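Local coordinates for OsmC-like protein (Jannaschia sp., PDB 3CJE) that probably reduces organic hydroperoxides, protecting the cell against peroxide stress, and assembles from two copies of its chain, at residues Ser58-Pro62 / Leu63-Ile67; Leu158-Asp162 / Thr163-Ala167; Pro125-Ile128 / Glu129-Gln132. One frame throughout, in Å; residues are numbered along the deposited sequence.

Interaction 1: Ser58-Pro62 / Leu63-Ile67; sequences SAPPP and LALFI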
# COMPACT_ATOMS: atom_id res chain seq x y z
N SER A 58 -3.77 8.82 17.79
CA SER A 58 -3.37 9.47 16.52
C SER A 58 -3.17 8.46 15.38
O SER A 58 -2.58 7.39 15.56
CB SER A 58 -2.09 10.27 16.71
OG SER A 58 -1.73 10.95 15.51
N ALA A 59 -3.65 8.82 14.19
CA ALA A 59 -3.66 7.88 13.04
C ALA A 59 -2.23 7.64 12.54
O ALA A 59 -1.38 8.49 12.70
CB ALA A 59 -4.53 8.45 11.93
N PRO A 60 -1.97 6.48 11.93
CA PRO A 60 -0.59 6.22 11.49
C PRO A 60 -0.25 6.96 10.21
O PRO A 60 -1.17 7.46 9.53
CB PRO A 60 -0.58 4.73 11.21
CG PRO A 60 -1.94 4.30 11.17
CD PRO A 60 -2.86 5.34 11.67
N PRO A 61 1.04 7.04 9.86
CA PRO A 61 1.38 7.65 8.59
C PRO A 61 1.06 6.74 7.41
O PRO A 61 0.92 5.52 7.56
CB PRO A 61 2.90 7.86 8.67
CG PRO A 61 3.36 6.81 9.61
CD PRO A 61 2.23 6.57 10.58
N PRO A 62 0.91 7.36 6.23
CA PRO A 62 0.54 6.57 5.06
C PRO A 62 1.44 5.36 4.77
O PRO A 62 0.95 4.29 4.38
CB PRO A 62 0.65 7.59 3.92
CG PRO A 62 0.36 8.89 4.55
CD PRO A 62 0.99 8.80 5.92
N LEU A 63 2.76 5.47 4.96
CA LEU A 63 3.63 4.33 4.62
C LEU A 63 3.39 3.17 5.60
O LEU A 63 3.69 2.00 5.26
CB LEU A 63 5.10 4.73 4.58
CG LEU A 63 5.50 5.62 3.38
CD1 LEU A 63 7.03 5.84 3.38
CD2 LEU A 63 5.02 5.05 2.09
N ALA A 64 2.93 3.48 6.82
CA ALA A 64 2.59 2.39 7.78
C ALA A 64 1.41 1.59 7.26
O ALA A 64 1.39 0.36 7.34
CB ALA A 64 2.25 2.95 9.22
N LEU A 65 0.39 2.29 6.74
CA LEU A 65 -0.75 1.57 6.14
C LEU A 65 -0.27 0.74 4.95
O LEU A 65 -0.72 -0.39 4.76
CB LEU A 65 -1.86 2.54 5.77
CG LEU A 65 -2.58 3.29 6.89
CD1 LEU A 65 -3.78 4.08 6.26
CD2 LEU A 65 -3.08 2.38 7.95
N PHE A 66 0.60 1.30 4.09
CA PHE A 66 1.12 0.56 2.93
C PHE A 66 1.82 -0.75 3.35
O PHE A 66 1.52 -1.82 2.83
CB PHE A 66 2.12 1.42 2.15
CG PHE A 66 2.84 0.65 1.10
CD1 PHE A 66 2.20 0.22 -0.05
CD2 PHE A 66 4.17 0.24 1.31
CE1 PHE A 66 2.91 -0.53 -1.01
CE2 PHE A 66 4.86 -0.51 0.34
CZ PHE A 66 4.21 -0.89 -0.80
N ILE A 67 2.79 -0.67 4.27
CA ILE A 67 3.56 -1.86 4.63
C ILE A 67 2.70 -2.90 5.34
O ILE A 67 2.86 -4.10 5.14
CB ILE A 67 4.87 -1.55 5.38
CG1 ILE A 67 5.83 -2.75 5.33
CG2 ILE A 67 4.61 -1.05 6.79
CD1 ILE A 67 7.23 -2.49 5.85

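Interaction 2: Leu158-Asp162 / Thr163-Ala167; sequences LKVGD and TFIDA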
# COMPACT_ATOMS: atom_id res chain seq x y z
N LEU A 158 -7.22 16.96 -12.25
CA LEU A 158 -7.44 18.10 -11.39
C LEU A 158 -8.82 18.66 -11.72
O LEU A 158 -9.12 18.92 -12.91
CB LEU A 158 -6.40 19.19 -11.69
CG LEU A 158 -6.64 20.54 -11.07
CD1 LEU A 158 -6.65 20.50 -9.51
CD2 LEU A 158 -5.60 21.59 -11.56
N LYS A 159 -9.68 18.85 -10.72
CA LYS A 159 -10.96 19.50 -10.96
C LYS A 159 -10.76 20.95 -11.38
O LYS A 159 -9.96 21.67 -10.76
CB LYS A 159 -11.88 19.41 -9.74
CG LYS A 159 -13.32 19.82 -10.04
CD LYS A 159 -14.25 19.38 -8.95
CE LYS A 159 -15.72 19.49 -9.38
NZ LYS A 159 -15.96 18.86 -10.72
N VAL A 160 -11.45 21.34 -12.46
CA VAL A 160 -11.61 22.73 -12.89
C VAL A 160 -13.09 22.92 -13.24
O VAL A 160 -13.61 22.35 -14.21
CB VAL A 160 -10.76 23.05 -14.13
CG1 VAL A 160 -11.03 24.50 -14.60
CG2 VAL A 160 -9.27 22.79 -13.85
N GLY A 161 -13.81 23.67 -12.40
CA GLY A 161 -15.23 23.83 -12.59
C GLY A 161 -15.94 22.50 -12.54
O GLY A 161 -15.77 21.74 -11.58
N ASP A 162 -16.67 22.20 -13.61
CA ASP A 162 -17.44 20.97 -13.67
C ASP A 162 -16.71 19.82 -14.33
O ASP A 162 -17.32 18.79 -14.63
CB ASP A 162 -18.74 21.24 -14.43
CG ASP A 162 -19.73 21.99 -13.58
OD1 ASP A 162 -19.71 21.74 -12.34
OD2 ASP A 162 -20.48 22.80 -14.13
N THR A 163 -15.43 20.00 -14.60
CA THR A 163 -14.74 18.98 -15.32
C THR A 163 -13.42 18.67 -14.64
O THR A 163 -13.03 19.36 -13.71
CB THR A 163 -14.49 19.38 -16.81
OG1 THR A 163 -14.20 18.17 -17.55
CG2 THR A 163 -13.37 20.41 -16.95
N PHE A 164 -12.79 17.59 -15.10
CA PHE A 164 -11.49 17.17 -14.61
C PHE A 164 -10.53 17.19 -15.78
O PHE A 164 -10.82 16.59 -16.84
CB PHE A 164 -11.58 15.74 -14.06
CG PHE A 164 -12.09 15.68 -12.68
CD1 PHE A 164 -11.22 15.83 -11.61
CD2 PHE A 164 -13.45 15.44 -12.42
CE1 PHE A 164 -11.67 15.75 -10.30
CE2 PHE A 164 -13.91 15.37 -11.08
CZ PHE A 164 -13.00 15.53 -10.04
N ILE A 165 -9.41 17.88 -15.63
CA ILE A 165 -8.39 17.95 -16.65
C ILE A 165 -7.17 17.14 -16.22
O ILE A 165 -6.95 16.88 -15.03
CB ILE A 165 -8.01 19.40 -17.01
CG1 ILE A 165 -7.19 20.07 -15.90
CG2 ILE A 165 -9.28 20.24 -17.32
CD1 ILE A 165 -6.62 21.48 -16.31
N ASP A 166 -6.36 16.73 -17.18
CA ASP A 166 -5.19 15.91 -16.85
C ASP A 166 -4.17 16.71 -16.06
O ASP A 166 -4.02 17.90 -16.29
CB ASP A 166 -4.59 15.28 -18.11
CG ASP A 166 -5.51 14.22 -18.72
OD1 ASP A 166 -6.17 13.45 -17.96
OD2 ASP A 166 -5.57 14.16 -19.96
N ALA A 167 -3.51 16.08 -15.09
CA ALA A 167 -2.57 16.77 -14.19
C ALA A 167 -1.34 15.93 -13.82
O ALA A 167 -0.45 16.46 -13.13
CB ALA A 167 -3.26 17.22 -12.90
OXT ALA A 167 -1.24 14.78 -14.20

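Interaction 3: Pro125-Ile128 / Glu129-Gln132; sequences PDPI and EAQQ. With GOL (glycerol), chain G.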
# COMPACT_ATOMS: atom_id res chain seq x y z
N PRO A 125 5.44 -28.83 9.12
CA PRO A 125 6.03 -30.16 9.14
C PRO A 125 6.25 -30.78 7.75
O PRO A 125 6.55 -31.98 7.66
CB PRO A 125 4.99 -30.96 9.88
CG PRO A 125 3.72 -30.38 9.39
CD PRO A 125 3.97 -28.90 9.30
N ASP A 126 6.02 -30.00 6.69
CA ASP A 126 6.02 -30.48 5.32
C ASP A 126 7.36 -30.29 4.59
O ASP A 126 8.22 -29.56 5.09
CB ASP A 126 4.92 -29.77 4.56
CG ASP A 126 3.57 -29.94 5.23
OD1 ASP A 126 3.03 -31.04 5.24
OD2 ASP A 126 3.06 -28.96 5.79
N PRO A 127 7.52 -30.92 3.41
CA PRO A 127 8.74 -30.73 2.65
C PRO A 127 8.96 -29.27 2.29
O PRO A 127 8.00 -28.52 2.03
CB PRO A 127 8.53 -31.59 1.39
CG PRO A 127 7.62 -32.68 1.81
CD PRO A 127 6.67 -31.95 2.77
N ILE A 128 10.23 -28.89 2.25
CA ILE A 128 10.59 -27.51 1.88
C ILE A 128 10.01 -27.15 0.50
O ILE A 128 9.52 -26.04 0.32
CB ILE A 128 12.13 -27.30 1.92
CG1 ILE A 128 12.59 -27.27 3.39
CG2 ILE A 128 12.55 -25.99 1.21
CD1 ILE A 128 14.12 -27.49 3.53
N GLU A 129 10.05 -28.10 -0.44
CA GLU A 129 9.52 -27.90 -1.82
C GLU A 129 8.03 -27.53 -1.81
O GLU A 129 7.55 -26.72 -2.64
CB GLU A 129 9.67 -29.18 -2.68
CG GLU A 129 10.99 -29.90 -2.59
CD GLU A 129 11.00 -30.89 -1.45
OE1 GLU A 129 10.56 -32.06 -1.66
OE2 GLU A 129 11.46 -30.49 -0.37
N ALA A 130 7.29 -28.14 -0.90
CA ALA A 130 5.85 -27.87 -0.75
C ALA A 130 5.62 -26.45 -0.20
O ALA A 130 4.68 -25.72 -0.60
CB ALA A 130 5.17 -28.93 0.17
N GLN A 131 6.47 -26.07 0.76
CA GLN A 131 6.43 -24.74 1.37
C GLN A 131 6.77 -23.67 0.33
O GLN A 131 6.15 -22.62 0.25
CB GLN A 131 7.39 -24.68 2.53
CG GLN A 131 6.98 -25.61 3.71
CD GLN A 131 8.01 -25.56 4.80
OE1 GLN A 131 8.37 -24.49 5.27
NE2 GLN A 131 8.54 -26.72 5.16
N GLN A 132 7.80 -23.94 -0.47
CA GLN A 132 8.15 -23.03 -1.56
C GLN A 132 7.01 -22.89 -2.58
O GLN A 132 6.75 -21.76 -3.06
CB GLN A 132 9.44 -23.49 -2.22
CG GLN A 132 10.65 -23.28 -1.32
CD GLN A 132 11.91 -23.80 -1.96
OE1 GLN A 132 11.92 -24.90 -2.53
NE2 GLN A 132 12.98 -23.01 -1.90
C1 GOL G . 12.09 -27.38 7.50
O1 GOL G . 12.15 -26.06 8.04
C2 GOL G . 10.88 -28.18 7.95
O2 GOL G . 9.75 -27.28 7.70
C3 GOL G . 10.77 -29.45 7.03
O3 GOL G . 9.56 -30.01 7.47

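Interaction 1: Ser58-Pro62 / Leu63-Ile67
P60 packs its ring on A64 and L65, and P61 adds its own to A64, at the N-terminus of helix 62-81. P60 and P61 lead into the helix, with P61 at the N-cap position, and P62 is its first residue; a proline suits this first turn, since its nitrogen has no hydrogen, and an N-H there would find no carbonyl one turn earlier. The L65 side chain can be followed outward. Its CB lies 3.6 Å from P62 O, one turn back. CG then stands beside the backbone N (chi1 -65°), which turns the branch back toward the incoming loop. From there CD2 reaches CG of P60 at 3.9 Å, the leucine chain and the proline ring crossing at about a right angle. The neighbouring ring atom meets A64: P60 CB is 3.9 Å from A64 CB, and the same methyl also touches P61 CD at 3.9 Å, so both rings share it. F43 of strand 41-47 touches P60, P61 and A64 from the sheet, while P62 packs on G69 and L65 on T47 of the second subunit, which places this helix start at the dimer interface. In the backbone, P61 O draws two weak hydrogen bonds, from A64 N at 3.0 Å and from L65 N at 3.4 Å. The next bond of the helix is not weak: F66 N meets P62 O at 3.0 Å, with 163° at the hydrogen.

Interaction 2: Leu158-Asp162 / Thr163-Ala167
K159 and F164 face each other across the C-terminal beta hairpin, in which strand 154-160 returns as strand 163-166 through a type II' turn from V160 to T163. G161 takes the position of this turn that needs a positive phi (59°), a conformation favoured by glycine. Backbone hydrogen bonds zip the strands in two antiparallel hydrogen-bonded pairs. L158 and I165 exchange both bonds, L158 N reaching I165 O at 2.8 Å. V160 and T163 do the same next to the turn, T163 N reaching V160 O at 3.0 Å. Between these rungs lies the non-hydrogen-bonded pair K159 and F164, where CA-H...O contacts run from F164 CA to L158 O and from K159 CA to T163 O. The second subunit adds its own polar links: L158 continues the sheet in a parallel ladder with a strand of that chain, and the terminal carboxylate of A167 forms a salt bridge with its K139. The aromatic contact belongs to the K159 and F164 pair. The F164 ring leans over the partner strand, and K159 CB approaches it off-centre in a CH-pi contact, 4.2 Å from the centroid. In the conformer described, K159 CG also lies over the ring toward its rim; the weak bond from NZ to G161 O is doubtful, since the lysine has a second conformer. Apolar contacts join L158, V160 and I165 on the face away from F164. I165 CG1 is wedged over the backbone, flanked by N and C (chi1 72°), and this carries CD1 to 3.8 Å from V160 CG2. Nearer the chain end, A167 CB rests 3.9 Å from L158 CB.

Interaction 3: Pro125-Ile128 / Glu129-Gln132
P127 O accepts Q131 N at 3.2 Å and, weakly, A130 N, while I128 O takes Q132 N at 2.8 Å with 164° at the hydrogen. Q131 carries the main side-chain contact. Its CG stands beside the backbone N (chi1 -66°), and the extended chain beyond it runs back to the loop, where NE2 binds D126 O at 2.9 Å. D126 O lies in the amide plane of Q131, but NE2 sits above the carbonyl plane of D126. The arrangement belongs to the N-terminus of helix 128-141, entered from the loop after strand 108-121 with P127 as N-cap, so the glutamine ties the first turn to the residue before the cap. A glycerol, probably from the crystallisation liquor, adds a second link alongside the direct bond: its O2 accepts from Q131 NE2 at 2.9 Å, its O3 donates to D126 O at 2.8 Å, and it also bonds S124 O. The D126 carboxylate turns to T88, whose N donates to OD2. Facing I165 of the second subunit, I128 CG2 touches Q132 CD at 3.9 Å.

In the fold
Interactions 1 and 3 are both helix starts with a proline at the N-cap position, but they sit on opposite sides of the chain's centre and differ in chemistry. Interaction 1 is buried, its proline rings and aliphatic chains held between the large sheet and the second subunit. Interaction 3 lies at the surface, where a glutamine amide and a glycerol supply the polar links. Interaction 2, also at the surface, relies on strand pairing near the chain end. Its centre is about 53 Å from that of interaction 3 within one chain, yet they meet across the dimer: I165 of the hairpin packs on I128 of the second subunit, and D166 O accepts a hydrogen bond from Q132 of that subunit.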